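Local coordinates for protein manganese-dependent inorganic pyrophosphatase (Methanocaldococcus jannaschii, PDB 2EB0) that hydrolyses inorganic diphosphate to two phosphates, using a pair of manganese ions bound in each subunit, at residues Y3-K8 against Q72-L77; L64-E69 against I86-V91. All blocks are in the same frame, centred on the assembly; numbering follows the deposited sequence.

Contact 1: residues Y3-K8 against Q72-L77; sequences YVVGHK and QSFDDL. With MN (manganese (II) ion), chain F.
K8 sends CG anti to its carbonyl carbon (chi1 -69°) and stays extended beyond it. That shape lays the chain along the backbone of Q72 and S73, toward D75. D75 CG is likewise anti to its carbonyl carbon, and OD1 meets K8 NZ in a salt bridge of 2.7 Å. The two side chains cross at about a right angle, and the ammonium comes from above the carboxylate plane. A water accepts from K8 NZ at 2.9 Å and is also within hydrogen-bonding distance of S73 O. At the root of the same lysine, K8 N donates to Q72 O at 2.8 Å, nearly straight at 166°. The H7 ring leads away from the loop: H7 NE2 binds a manganese ion at 2.4 Å, and H7 ND1 donates to K8 O at 2.8 Å. That second bond probably helps fix the rotation of the ring for the metal. D11 and D66 complete the protein ligands of this ion. V5 CG2 reaches the edge of the F74 ring, 3.8 Å from CZ. The contact folds the loop 72-77 over the end of strand 2-5, with F74 also on I62 of strand 61-65, Q72 on K204 of strand 204-208 and V4 on helix 12-25.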
loop_
_atom_site.group_PDB
_atom_site.type_symbol
_atom_site.label_atom_id
_atom_site.label_comp_id
_atom_site.label_asym_id
_atom_site.label_seq_id
_atom_site.Cartn_x
_atom_site.Cartn_y
_atom_site.Cartn_z
ATOM N N TYR B 3 -4.872 15.084 11.973
ATOM C CA TYR B 3 -6.242 14.864 11.523
ATOM C C TYR B 3 -6.427 13.541 10.784
ATOM O O TYR B 3 -5.558 13.115 10.021
ATOM C CB TYR B 3 -6.652 15.979 10.558
ATOM C CG TYR B 3 -6.701 17.367 11.154
ATOM C CD1 TYR B 3 -7.859 17.839 11.762
ATOM C CD2 TYR B 3 -5.589 18.208 11.106
ATOM C CE1 TYR B 3 -7.918 19.111 12.309
ATOM C CE2 TYR B 3 -5.635 19.486 11.656
ATOM C CZ TYR B 3 -6.805 19.930 12.256
ATOM O OH TYR B 3 -6.862 21.185 12.816
ATOM N N VAL B 4 -7.572 12.902 11.014
ATOM C CA VAL B 4 -7.934 11.666 10.324
ATOM C C VAL B 4 -9.018 12.131 9.342
ATOM O O VAL B 4 -10.050 12.653 9.760
ATOM C CB VAL B 4 -8.528 10.611 11.292
ATOM C CG1 VAL B 4 -8.953 9.362 10.506
ATOM C CG2 VAL B 4 -7.504 10.240 12.359
ATOM N N VAL B 5 -8.781 11.965 8.043
ATOM C CA VAL B 5 -9.749 12.429 7.056
ATOM C C VAL B 5 -10.113 11.419 5.981
ATOM O O VAL B 5 -9.282 10.624 5.544
ATOM C CB VAL B 5 -9.252 13.694 6.320
ATOM C CG1 VAL B 5 -10.442 14.478 5.799
ATOM C CG2 VAL B 5 -8.405 14.548 7.239
ATOM N N GLY B 6 -11.374 11.469 5.567
ATOM C CA GLY B 6 -11.863 10.596 4.521
ATOM C C GLY B 6 -11.726 11.330 3.200
ATOM O O GLY B 6 -11.083 12.376 3.130
ATOM N N HIS B 7 -12.346 10.804 2.155
ATOM C CA HIS B 7 -12.250 11.401 0.831
ATOM C C HIS B 7 -13.320 12.441 0.494
ATOM O O HIS B 7 -14.322 12.597 1.206
ATOM C CB HIS B 7 -12.284 10.290 -0.214
ATOM C CG HIS B 7 -13.501 9.420 -0.129
ATOM N ND1 HIS B 7 -14.780 9.903 -0.320
ATOM C CD2 HIS B 7 -13.635 8.096 0.128
ATOM C CE1 HIS B 7 -15.646 8.915 -0.186
ATOM N NE2 HIS B 7 -14.976 7.808 0.086
ATOM N N LYS B 8 -13.090 13.157 -0.602
ATOM C CA LYS B 8 -14.037 14.157 -1.071
ATOM C C LYS B 8 -15.366 13.443 -1.335
ATOM O O LYS B 8 -15.376 12.248 -1.637
ATOM C CB LYS B 8 -13.504 14.808 -2.342
ATOM C CG LYS B 8 -12.291 15.688 -2.089
ATOM C CD LYS B 8 -11.721 16.217 -3.386
ATOM C CE LYS B 8 -10.636 17.253 -3.139
ATOM N NZ LYS B 8 -10.027 17.727 -4.418
ATOM N N GLN B 72 -8.939 12.423 -4.889
ATOM C CA GLN B 72 -10.060 12.235 -3.967
ATOM C C GLN B 72 -9.702 12.769 -2.578
ATOM O O GLN B 72 -10.513 12.712 -1.651
ATOM C CB GLN B 72 -10.406 10.746 -3.850
ATOM C CG GLN B 72 -10.705 10.060 -5.163
ATOM C CD GLN B 72 -10.766 8.548 -5.030
ATOM O OE1 GLN B 72 -10.733 7.826 -6.029
ATOM N NE2 GLN B 72 -10.858 8.057 -3.794
ATOM N N SER B 73 -8.486 13.290 -2.448
ATOM C CA SER B 73 -7.988 13.806 -1.179
ATOM C C SER B 73 -7.719 15.307 -1.294
ATOM O O SER B 73 -8.203 15.949 -2.228
ATOM C CB SER B 73 -6.702 13.055 -0.809
ATOM O OG SER B 73 -6.369 13.207 0.560
ATOM N N PHE B 74 -6.959 15.863 -0.350
ATOM C CA PHE B 74 -6.629 17.292 -0.371
ATOM C C PHE B 74 -5.954 17.640 -1.687
ATOM O O PHE B 74 -5.150 16.862 -2.198
ATOM C CB PHE B 74 -5.634 17.675 0.734
ATOM C CG PHE B 74 -6.109 17.412 2.128
ATOM C CD1 PHE B 74 -5.966 16.152 2.700
ATOM C CD2 PHE B 74 -6.630 18.444 2.897
ATOM C CE1 PHE B 74 -6.329 15.926 4.022
ATOM C CE2 PHE B 74 -6.998 18.229 4.225
ATOM C CZ PHE B 74 -6.845 16.968 4.790
ATOM N N ASP B 75 -6.253 18.821 -2.216
ATOM C CA ASP B 75 -5.640 19.268 -3.464
ATOM C C ASP B 75 -4.152 19.486 -3.213
ATOM O O ASP B 75 -3.332 19.364 -4.116
ATOM C CB ASP B 75 -6.269 20.580 -3.929
ATOM C CG ASP B 75 -7.769 20.481 -4.086
ATOM O OD1 ASP B 75 -8.230 19.655 -4.901
ATOM O OD2 ASP B 75 -8.487 21.231 -3.394
ATOM N N ASP B 76 -3.820 19.795 -1.965
ATOM C CA ASP B 76 -2.449 20.041 -1.552
ATOM C C ASP B 76 -1.969 19.003 -0.542
ATOM O O ASP B 76 -1.294 19.347 0.435
ATOM C CB ASP B 76 -2.340 21.431 -0.919
ATOM C CG ASP B 76 -3.278 21.611 0.273
ATOM O OD1 ASP B 76 -3.137 22.621 0.989
ATOM O OD2 ASP B 76 -4.162 20.751 0.491
ATOM N N LEU B 77 -2.318 17.741 -0.772
ATOM C CA LEU B 77 -1.918 16.658 0.128
ATOM C C LEU B 77 -0.414 16.740 0.380
ATOM O O LEU B 77 0.046 16.643 1.516
ATOM C CB LEU B 77 -2.246 15.298 -0.497
ATOM C CG LEU B 77 -2.657 14.138 0.417
ATOM C CD1 LEU B 77 -2.484 12.837 -0.360
ATOM C CD2 LEU B 77 -1.824 14.110 1.696
HETATM MN MN MN F . -15.862 5.712 0.828
HETATM O O HOH W 1 -7.339 16.721 -5.097
#

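Contact 2: residues L64-E69 against I86-V91; sequences LVDHSE and IDHHKV. With MN (manganese (II) ion), chain E; MN (manganese (II) ion), chain F.
D66 and H88 meet at a manganese ion beyond the ends of two adjacent parallel strands, in the DHH domain of a family II pyrophosphatase. The sequence D87-H88-H89 is the DHH motif itself. I86 N donates to L64 O, and I86 O takes D66 N at 3.0 Å. D66 CG lies anti to the backbone N (chi1 -153°), which carries the carboxylate out to bridge both manganese ions: OD1 binds one at 2.1 Å, OD2 the other at 2.3 Å. H88 binds that second ion through NE2, also at 2.3 Å. D13 and D147 complete its protein ligands. The H88 ring lies side by side with the D66 carboxylate, the planes 6° apart. T109 and S14 also hold the D66 oxygens, and V106 O accepts from H88 ND1. D87 binds no metal but ties the loop together. Its CG, also anti to the backbone N (chi1 -165°), sets OD2 beside H88 N and the H89 ring. OD2 takes H89 ND1 on the syn side at 2.6 Å and H88 N from above the carboxylate plane. An asparagine in its place would probably weaken the hold on the H89 ring, leaving the imidazole freer to turn. H67 heads away from 86-91: ND1 donates to V65 O in the ring plane, and NE2 bonds to S73 OG. E69 OE2 and K90 NZ form a long salt bridge of 3.8 Å, though the main polar partner of E69 is D207. H89 CE1 lies 3.1 Å from D66 OD2, which sits at the edge of the imidazole in its plane.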
loop_
_atom_site.group_PDB
_atom_site.type_symbol
_atom_site.label_atom_id
_atom_site.label_comp_id
_atom_site.label_asym_id
_atom_site.label_seq_id
_atom_site.Cartn_x
_atom_site.Cartn_y
_atom_site.Cartn_z
ATOM N N LEU B 64 -5.035 9.440 6.365
ATOM C CA LEU B 64 -6.124 9.219 5.429
ATOM C C LEU B 64 -6.825 7.897 5.679
ATOM O O LEU B 64 -6.182 6.892 5.961
ATOM C CB LEU B 64 -5.593 9.237 4.001
ATOM C CG LEU B 64 -4.846 10.503 3.578
ATOM C CD1 LEU B 64 -4.309 10.319 2.160
ATOM C CD2 LEU B 64 -5.787 11.706 3.649
ATOM N N VAL B 65 -8.151 7.921 5.598
ATOM C CA VAL B 65 -8.955 6.718 5.748
ATOM C C VAL B 65 -9.888 6.626 4.560
ATOM O O VAL B 65 -10.341 7.639 4.034
ATOM C CB VAL B 65 -9.845 6.714 7.021
ATOM C CG1 VAL B 65 -8.992 6.504 8.257
ATOM C CG2 VAL B 65 -10.640 8.018 7.113
ATOM N N ASP B 66 -10.126 5.401 4.112
ATOM C CA ASP B 66 -11.066 5.152 3.041
ATOM C C ASP B 66 -10.704 5.645 1.655
ATOM O O ASP B 66 -11.584 5.778 0.810
ATOM C CB ASP B 66 -12.418 5.743 3.417
ATOM C CG ASP B 66 -13.557 5.020 2.761
ATOM O OD1 ASP B 66 -14.622 5.640 2.588
ATOM O OD2 ASP B 66 -13.388 3.824 2.438
ATOM N N HIS B 67 -9.433 5.948 1.422
ATOM C CA HIS B 67 -9.016 6.384 0.102
ATOM C C HIS B 67 -7.501 6.459 -0.014
ATOM O O HIS B 67 -6.788 6.654 0.974
ATOM C CB HIS B 67 -9.671 7.726 -0.283
ATOM C CG HIS B 67 -9.079 8.929 0.390
ATOM N ND1 HIS B 67 -9.208 9.172 1.740
ATOM C CD2 HIS B 67 -8.395 9.984 -0.119
ATOM C CE1 HIS B 67 -8.631 10.326 2.035
ATOM N NE2 HIS B 67 -8.130 10.839 0.925
ATOM N N SER B 68 -7.026 6.273 -1.237
ATOM C CA SER B 68 -5.607 6.289 -1.536
ATOM C C SER B 68 -5.453 6.877 -2.932
ATOM O O SER B 68 -4.673 6.385 -3.744
ATOM C CB SER B 68 -5.061 4.861 -1.502
ATOM O OG SER B 68 -3.677 4.833 -1.799
ATOM N N GLU B 69 -6.219 7.921 -3.211
ATOM C CA GLU B 69 -6.174 8.566 -4.516
ATOM C C GLU B 69 -6.035 10.077 -4.348
ATOM O O GLU B 69 -6.837 10.714 -3.660
ATOM C CB GLU B 69 -7.446 8.246 -5.304
ATOM C CG GLU B 69 -7.427 8.746 -6.742
ATOM C CD GLU B 69 -6.656 7.825 -7.684
ATOM O OE1 GLU B 69 -6.287 8.283 -8.793
ATOM O OE2 GLU B 69 -6.431 6.645 -7.319
ATOM N N ILE B 86 -5.235 4.088 6.125
ATOM C CA ILE B 86 -6.020 2.933 6.547
ATOM C C ILE B 86 -7.159 2.891 5.539
ATOM O O ILE B 86 -8.050 3.748 5.548
ATOM C CB ILE B 86 -6.558 3.131 7.966
ATOM C CG1 ILE B 86 -5.389 3.422 8.913
ATOM C CG2 ILE B 86 -7.319 1.889 8.416
ATOM C CD1 ILE B 86 -4.376 2.293 9.008
ATOM N N ASP B 87 -7.143 1.876 4.680
ATOM C CA ASP B 87 -8.113 1.816 3.597
ATOM C C ASP B 87 -8.535 0.406 3.177
ATOM O O ASP B 87 -8.169 -0.592 3.806
ATOM C CB ASP B 87 -7.464 2.533 2.411
ATOM C CG ASP B 87 -8.435 2.893 1.328
ATOM O OD1 ASP B 87 -7.945 3.251 0.241
ATOM O OD2 ASP B 87 -9.667 2.832 1.550
ATOM N N HIS B 88 -9.338 0.340 2.121
ATOM C CA HIS B 88 -9.763 -0.932 1.567
ATOM C C HIS B 88 -9.948 -0.787 0.053
ATOM O O HIS B 88 -10.678 -1.543 -0.582
ATOM C CB HIS B 88 -11.042 -1.452 2.245
ATOM C CG HIS B 88 -12.269 -0.646 1.956
ATOM N ND1 HIS B 88 -13.428 -1.215 1.470
ATOM C CD2 HIS B 88 -12.547 0.662 2.152
ATOM C CE1 HIS B 88 -14.367 -0.293 1.384
ATOM N NE2 HIS B 88 -13.858 0.855 1.795
ATOM N N HIS B 89 -9.275 0.202 -0.517
ATOM C CA HIS B 89 -9.321 0.418 -1.956
ATOM C C HIS B 89 -7.955 0.026 -2.490
ATOM O O HIS B 89 -7.065 -0.337 -1.721
ATOM C CB HIS B 89 -9.589 1.887 -2.292
ATOM C CG HIS B 89 -10.924 2.376 -1.838
ATOM N ND1 HIS B 89 -11.173 2.764 -0.539
ATOM C CD2 HIS B 89 -12.097 2.511 -2.503
ATOM C CE1 HIS B 89 -12.442 3.117 -0.422
ATOM N NE2 HIS B 89 -13.025 2.972 -1.600
ATOM N N LYS B 90 -7.800 0.084 -3.806
ATOM C CA LYS B 90 -6.533 -0.232 -4.456
ATOM C C LYS B 90 -5.524 0.834 -4.028
ATOM O O LYS B 90 -5.915 1.894 -3.551
ATOM C CB LYS B 90 -6.700 -0.157 -5.975
ATOM C CG LYS B 90 -6.937 1.265 -6.479
ATOM C CD LYS B 90 -7.511 1.260 -7.884
ATOM C CE LYS B 90 -7.561 2.658 -8.481
ATOM N NZ LYS B 90 -6.197 3.184 -8.778
ATOM N N VAL B 91 -4.236 0.562 -4.197
ATOM C CA VAL B 91 -3.234 1.559 -3.855
ATOM C C VAL B 91 -3.179 2.557 -5.016
ATOM O O VAL B 91 -2.969 2.173 -6.171
ATOM C CB VAL B 91 -1.837 0.940 -3.668
ATOM C CG1 VAL B 91 -0.826 2.047 -3.410
ATOM C CG2 VAL B 91 -1.855 -0.046 -2.501
HETATM MN MN MN E . -15.331 2.642 2.160
HETATM MN MN MN F . -15.862 5.712 0.828
HETATM O O HOH W 2 -6.393 5.682 -10.162
#

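In the fold
The centres of contacts 1 and 2 lie about 11 Å apart, and both reach the six-stranded parallel sheet of the DHH domain. Strands 2-5, 61-65 and 81-87 are consecutive neighbours in it. Along the chain the segments alternate: 3-8, 64-69, 72-77, then 86-91. The loop 72-77 therefore doubles back from strand 61-65 to strand 2-5 before the chain enters strand 81-87. The contacts touch directly, through a probable hydrogen bond from V65 N to V5 O and the packing of H7 CD2 on D66 O. Both reach the same manganese ion, so the loops at the ends of three adjacent strands together build much of the two-metal site for diphosphate hydrolysis.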